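Local coordinates for protein phosphatase Slingshot homolog 2 (Homo sapiens, PDB 2NT2), which dephosphorylates and so activates the actin-depolymerizing factor cofilin, acting through this catalytic domain on phosphoserine, phosphothreonine and phosphotyrosine to regulate actin filament dynamics, at residues A[14-19]-A[87-92]; A[33-38]-A[50-55]. The protein carries 1 engineered substitution. All blocks are in the same frame, centred on the assembly; numbering follows the deposited sequence.

Contact 1 of 2, residues A[14-19]-A[87-92]; sequences GSEWNA and HSKMGV. Engineered in segment 87-92: Ser-88 (natural residue Cys). With SO4 (sulfate ion), chain D.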
loop_
_atom_site.group_PDB
_atom_site.type_symbol
_atom_site.label_atom_id
_atom_site.label_comp_id
_atom_site.label_asym_id
_atom_site.label_seq_id
_atom_site.Cartn_x
_atom_site.Cartn_y
_atom_site.Cartn_z
ATOM N N GLY A 14 1.995 -5.991 -2.780
ATOM C CA GLY A 14 2.518 -7.343 -2.631
ATOM C C GLY A 14 2.526 -7.894 -1.226
ATOM O O GLY A 14 1.896 -7.380 -0.305
ATOM N N SER A 15 3.269 -8.987 -1.032
ATOM C CA SER A 15 3.337 -9.686 0.240
ATOM C C SER A 15 4.727 -9.608 0.861
ATOM O O SER A 15 5.650 -9.019 0.299
ATOM C CB SER A 15 2.941 -11.159 0.059
ATOM O OG SER A 15 3.835 -11.813 -0.833
ATOM N N GLU A 16 4.868 -10.240 2.030
ATOM C CA GLU A 16 6.165 -10.290 2.694
ATOM C C GLU A 16 7.166 -11.097 1.880
ATOM O O GLU A 16 8.362 -10.809 1.897
ATOM C CB GLU A 16 6.044 -10.874 4.103
ATOM C CG GLU A 16 5.530 -12.303 4.158
ATOM C CD GLU A 16 5.935 -13.000 5.443
ATOM O OE1 GLU A 16 5.082 -13.668 6.061
ATOM O OE2 GLU A 16 7.111 -12.875 5.840
ATOM N N TRP A 17 6.672 -12.123 1.190
ATOM C CA TRP A 17 7.557 -12.962 0.382
ATOM C C TRP A 17 8.040 -12.223 -0.854
ATOM O O TRP A 17 9.125 -12.500 -1.361
ATOM C CB TRP A 17 6.863 -14.286 0.046
ATOM C CG TRP A 17 6.491 -14.995 1.322
ATOM C CD1 TRP A 17 7.322 -15.707 2.136
ATOM C CD2 TRP A 17 5.192 -15.046 1.921
ATOM N NE1 TRP A 17 6.619 -16.202 3.206
ATOM C CE2 TRP A 17 5.310 -15.813 3.098
ATOM C CE3 TRP A 17 3.943 -14.524 1.578
ATOM C CZ2 TRP A 17 4.222 -16.066 3.933
ATOM C CZ3 TRP A 17 2.865 -14.776 2.406
ATOM C CH2 TRP A 17 3.012 -15.541 3.571
ATOM N N ASN A 18 7.268 -11.237 -1.299
ATOM C CA ASN A 18 7.728 -10.308 -2.323
ATOM C C ASN A 18 8.752 -9.339 -1.745
ATOM O O ASN A 18 9.708 -8.945 -2.410
ATOM C CB ASN A 18 6.562 -9.527 -2.927
ATOM C CG ASN A 18 5.571 -10.390 -3.674
ATOM O OD1 ASN A 18 5.896 -11.440 -4.229
ATOM N ND2 ASN A 18 4.313 -9.961 -3.692
ATOM N N ALA A 19 8.562 -8.938 -0.485
ATOM C CA ALA A 19 9.471 -7.947 0.081
ATOM C C ALA A 19 10.833 -8.554 0.412
ATOM O O ALA A 19 11.818 -7.819 0.535
ATOM C CB ALA A 19 8.857 -7.295 1.307
ATOM N N HIS A 87 3.432 -3.382 0.796
ATOM C CA HIS A 87 3.236 -4.780 1.179
ATOM C C HIS A 87 2.785 -4.913 2.630
ATOM O O HIS A 87 2.980 -4.030 3.460
ATOM C CB HIS A 87 4.489 -5.604 0.920
ATOM C CG HIS A 87 5.600 -5.468 1.906
ATOM N ND1 HIS A 87 5.754 -6.333 2.968
ATOM C CD2 HIS A 87 6.623 -4.588 2.006
ATOM C CE1 HIS A 87 6.816 -5.990 3.676
ATOM N NE2 HIS A 87 7.363 -4.930 3.115
ATOM N N SER A 88 2.137 -6.044 2.881
ATOM C CA SER A 88 1.750 -6.490 4.211
ATOM C C SER A 88 2.305 -7.894 4.437
ATOM O O SER A 88 3.375 -8.222 3.917
ATOM C CB SER A 88 0.231 -6.456 4.369
ATOM O OG SER A 88 -0.417 -7.094 3.282
ATOM N N LYS A 89 1.582 -8.729 5.168
ATOM C CA LYS A 89 1.944 -10.150 5.195
ATOM C C LYS A 89 1.395 -10.857 3.955
ATOM O O LYS A 89 2.132 -11.533 3.248
ATOM C CB LYS A 89 1.445 -10.821 6.468
ATOM C CG LYS A 89 1.301 -12.332 6.381
ATOM C CD LYS A 89 1.752 -13.026 7.650
ATOM C CE LYS A 89 1.809 -14.533 7.456
ATOM N NZ LYS A 89 2.887 -15.158 8.269
ATOM N N MET A 90 0.098 -10.715 3.682
ATOM C CA MET A 90 -0.477 -11.379 2.520
ATOM C C MET A 90 -0.617 -10.468 1.308
ATOM O O MET A 90 -0.679 -10.970 0.182
ATOM C CB MET A 90 -1.831 -12.004 2.865
ATOM C CG MET A 90 -1.867 -12.792 4.159
ATOM S SD MET A 90 -0.677 -14.141 4.255
ATOM C CE MET A 90 -0.599 -14.676 2.551
ATOM N N GLY A 91 -0.651 -9.161 1.516
ATOM C CA GLY A 91 -0.884 -8.218 0.429
ATOM C C GLY A 91 -2.354 -8.188 0.043
ATOM O O GLY A 91 -2.708 -8.002 -1.117
ATOM N N VAL A 92 -3.222 -8.376 1.026
ATOM C CA VAL A 92 -4.654 -8.551 0.807
ATOM C C VAL A 92 -5.486 -7.499 1.519
ATOM O O VAL A 92 -6.510 -7.045 1.009
ATOM C CB VAL A 92 -5.065 -9.959 1.292
ATOM C CG1 VAL A 92 -6.490 -9.983 1.810
ATOM C CG2 VAL A 92 -4.862 -10.964 0.167
HETATM S S SO4 D . -2.451 -8.588 5.239
HETATM O O1 SO4 D . -1.175 -9.239 5.495
HETATM O O2 SO4 D . -3.567 -9.482 5.539
HETATM O O3 SO4 D . -2.573 -7.394 6.082
HETATM O O4 SO4 D . -2.513 -8.194 3.827
#
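Helix 16-19, with Ser-15 at its N-cap position, packs against the start of the phosphate-binding loop, where residues 87-92 leave strand 83-87 at the active site. A parallel bridge between Gly-14 and His-87 joins the segments, and Glu-16 N donates to Lys-89 O (3.3 Å), a straight bond arriving from above the carbonyl plane. The His-87 imidazole packs against the helix: Ala-19 CB sits 3.4 Å from the ring centroid, over one face, in a CH-pi contact. With CG wedged between backbone N and carbonyl carbon (chi1 78°), ND1 comes round to the next residue's carbonyl and donates to Ser-88 O (3.2 Å) nearly within the ring plane, which fixes the ring's rotation. Replacing His-87 by an alanine would probably leave Ala-19 CB without its ring face and the Ser-88 carbonyl without this donor. Glu-16 and Lys-89 run side by side, OE1 to NZ 3.5 Å, in a weak salt bridge, while Met-90 CE touches the edge of the Trp-17 ring at CZ3 (3.5 Å). Gly-91, at positive phi, brings its CA to 3.0 Å from Gly-14 O, where a side chain would clash. The loop amides point inward to a sulfate: Met-90 N reaches O1 at 2.7 Å, Val-92 N reaches O4 at 2.9 Å, and Arg-94 NE and Ser-93 N bond to it as well. Ser-88 is engineered in place of the cysteine that forms the phosphocysteine intermediate; that cysteine and Arg-94 are the ends of the CX5R P-loop signature of the protein-tyrosine phosphatases, probably holding sulfate here much as phosphate.

Contact 2 of 2, residues A[33-38]-A[50-55]; sequences ILNVTR and YHNIRV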
loop_
_atom_site.group_PDB
_atom_site.type_symbol
_atom_site.label_atom_id
_atom_site.label_comp_id
_atom_site.label_asym_id
_atom_site.label_seq_id
_atom_site.Cartn_x
_atom_site.Cartn_y
_atom_site.Cartn_z
ATOM N N ILE A 33 10.151 1.104 0.025
ATOM C CA ILE A 33 9.263 0.040 0.479
ATOM C C ILE A 33 8.389 0.521 1.634
ATOM O O ILE A 33 8.903 0.920 2.676
ATOM C CB ILE A 33 10.037 -1.208 0.917
ATOM C CG1 ILE A 33 10.966 -1.784 -0.154
ATOM C CG2 ILE A 33 9.072 -2.279 1.407
ATOM C CD1 ILE A 33 11.756 -2.983 0.333
ATOM N N LEU A 34 7.087 0.475 1.385
ATOM C CA LEU A 34 6.058 0.740 2.373
ATOM C C LEU A 34 5.579 -0.580 2.989
ATOM O O LEU A 34 4.834 -1.354 2.392
ATOM C CB LEU A 34 4.894 1.503 1.754
ATOM C CG LEU A 34 3.808 2.003 2.707
ATOM C CD1 LEU A 34 4.419 2.652 3.938
ATOM C CD2 LEU A 34 2.881 2.971 1.981
ATOM N N ASN A 35 6.081 -0.813 4.192
ATOM C CA ASN A 35 5.797 -1.998 4.980
ATOM C C ASN A 35 4.683 -1.714 5.985
ATOM O O ASN A 35 4.939 -1.151 7.046
ATOM C CB ASN A 35 7.078 -2.428 5.697
ATOM C CG ASN A 35 6.925 -3.732 6.445
ATOM O OD1 ASN A 35 5.806 -4.187 6.671
ATOM N ND2 ASN A 35 8.060 -4.315 6.820
ATOM N N VAL A 36 3.466 -2.094 5.630
ATOM C CA VAL A 36 2.265 -1.838 6.407
ATOM C C VAL A 36 1.988 -2.957 7.402
ATOM O O VAL A 36 0.904 -3.550 7.420
ATOM C CB VAL A 36 1.036 -1.675 5.484
ATOM C CG1 VAL A 36 -0.100 -0.988 6.232
ATOM C CG2 VAL A 36 1.401 -0.881 4.243
ATOM N N THR A 37 2.992 -3.298 8.207
ATOM C CA THR A 37 2.867 -4.352 9.197
ATOM C C THR A 37 3.576 -3.960 10.496
ATOM O O THR A 37 4.452 -3.096 10.486
ATOM C CB THR A 37 3.453 -5.706 8.757
ATOM O OG1 THR A 37 4.857 -5.746 9.069
ATOM C CG2 THR A 37 3.321 -5.963 7.268
ATOM N N ARG A 38 3.200 -4.642 11.566
ATOM C CA ARG A 38 3.920 -4.593 12.827
ATOM C C ARG A 38 4.899 -5.767 12.934
ATOM O O ARG A 38 5.987 -5.604 13.489
ATOM C CB ARG A 38 2.956 -4.637 14.016
ATOM C CG ARG A 38 3.672 -4.757 15.359
ATOM C CD ARG A 38 3.756 -3.413 16.063
ATOM N NE ARG A 38 5.135 -3.001 16.300
ATOM C CZ ARG A 38 5.541 -1.773 16.569
ATOM N NH1 ARG A 38 4.672 -0.774 16.649
ATOM N NH2 ARG A 38 6.831 -1.532 16.758
ATOM N N TYR A 50 12.863 2.606 3.745
ATOM C CA TYR A 50 11.684 2.008 4.350
ATOM C C TYR A 50 10.794 3.023 5.060
ATOM O O TYR A 50 11.278 4.011 5.605
ATOM C CB TYR A 50 12.082 0.916 5.353
ATOM C CG TYR A 50 12.546 -0.359 4.688
ATOM C CD1 TYR A 50 13.903 -0.601 4.509
ATOM C CD2 TYR A 50 11.638 -1.308 4.238
ATOM C CE1 TYR A 50 14.336 -1.759 3.901
ATOM C CE2 TYR A 50 12.076 -2.469 3.628
ATOM C CZ TYR A 50 13.425 -2.688 3.462
ATOM O OH TYR A 50 13.876 -3.840 2.860
ATOM N N HIS A 51 9.499 2.730 5.052
ATOM C CA HIS A 51 8.525 3.393 5.904
ATOM C C HIS A 51 7.586 2.356 6.519
ATOM O O HIS A 51 7.044 1.502 5.814
ATOM C CB HIS A 51 7.728 4.455 5.149
ATOM C CG HIS A 51 7.003 5.403 6.066
ATOM N ND1 HIS A 51 7.538 6.612 6.446
ATOM C CD2 HIS A 51 5.801 5.330 6.679
ATOM C CE1 HIS A 51 6.703 7.244 7.252
ATOM N NE2 HIS A 51 5.636 6.481 7.410
ATOM N N ASN A 52 7.409 2.404 7.833
ATOM C CA ASN A 52 6.678 1.338 8.517
ATOM C C ASN A 52 5.420 1.844 9.209
ATOM O O ASN A 52 5.434 2.881 9.871
ATOM C CB ASN A 52 7.617 0.648 9.514
ATOM C CG ASN A 52 8.727 -0.109 8.808
ATOM O OD1 ASN A 52 8.674 -1.338 8.707
ATOM N ND2 ASN A 52 9.726 0.606 8.300
ATOM N N ILE A 53 4.333 1.121 9.006
ATOM C CA ILE A 53 3.024 1.384 9.585
ATOM C C ILE A 53 2.652 0.203 10.488
ATOM O O ILE A 53 2.049 -0.777 10.059
ATOM C CB ILE A 53 1.953 1.604 8.504
ATOM C CG1 ILE A 53 2.217 2.737 7.519
ATOM C CG2 ILE A 53 0.562 1.706 9.116
ATOM C CD1 ILE A 53 2.672 4.087 8.003
ATOM N N ARG A 54 3.081 0.322 11.735
ATOM C CA ARG A 54 3.241 -0.777 12.670
ATOM C C ARG A 54 1.925 -1.167 13.334
ATOM O O ARG A 54 1.662 -0.879 14.495
ATOM C CB ARG A 54 4.311 -0.404 13.701
ATOM C CG ARG A 54 5.451 0.366 13.032
ATOM C CD ARG A 54 6.791 0.058 13.654
ATOM N NE ARG A 54 7.627 1.264 13.749
ATOM C CZ ARG A 54 7.360 2.280 14.560
ATOM N NH1 ARG A 54 6.295 2.271 15.351
ATOM N NH2 ARG A 54 8.170 3.334 14.585
ATOM N N VAL A 55 1.128 -1.860 12.538
ATOM C CA VAL A 55 -0.282 -2.118 12.744
ATOM C C VAL A 55 -0.636 -3.563 12.431
ATOM O O VAL A 55 -0.021 -4.193 11.562
ATOM C CB VAL A 55 -1.074 -1.167 11.814
ATOM C CG1 VAL A 55 -1.962 -1.958 10.872
ATOM C CG2 VAL A 55 -1.851 -0.148 12.617
#
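Two arginines meet at the exposed end of this contact: the Arg-38 guanidinium lays one face, toward its rim, over Arg-54 CB, and Arg-38 NH1 stands 3.7 Å from Arg-54 NH1, the planes 44° apart. Like charges this close would probably repel. Behind them the backbones run parallel in a ladder: His-51 N donates to Ile-33 O (3.0 Å), Asn-35 N to His-51 O (3.0 Å), and Ile-53 N to Asn-35 O (3.1 Å). These strands, 30-35 and 49-52, are neighbours at one side of the central sheet of the phosphatase domain, 49-52 being an edge strand. On one face Ile-33 lies alongside Tyr-50, its CD1 reaching Tyr-50 CE2 at 3.4 Å; the extended chain (chi2 178°) carries the methyl out to the phenol end, where Tyr-50 OH bonds to Phe-44 N. Farther along that face the amides of Asn-35 and Asn-52 pass at 46°, Asn-52 OD1 being held by Asn-42. On the opposite face Leu-34 CD1 rests against His-51 O; just past the strands Val-36 CG1 meets Ile-53 CG2 at 4.0 Å, Val-36 packing on helix 94-107 and Ile-53 on helix 67-79. There, inverse gamma turns centre on Val-36 and Arg-54.

Contacts 1 and 2, with centres about 11 Å apart, adjoin the same mixed sheet and meet at His-87. Strand 83-87 runs between strands 11-14 and 30-35, so His-87 bridges to Gly-14 on one flank and, through backbone N and O, probably bonds to Leu-34 O and Val-36 N on the other. Along the chain, contact 2 is nested inside the loop closed by contact 1: 14-19, 33-38, 50-55, then 87-92. The turn after strand 30-35 comes up to the active site, where Thr-37 CG2 packs on Ser-88 CA, and Arg-94 binds both the sulfate and Val-55 O. The phosphate-binding loop leaves the C-terminal end of strand 83-87, flanked by the segments that follow strands 11-14 and 30-35.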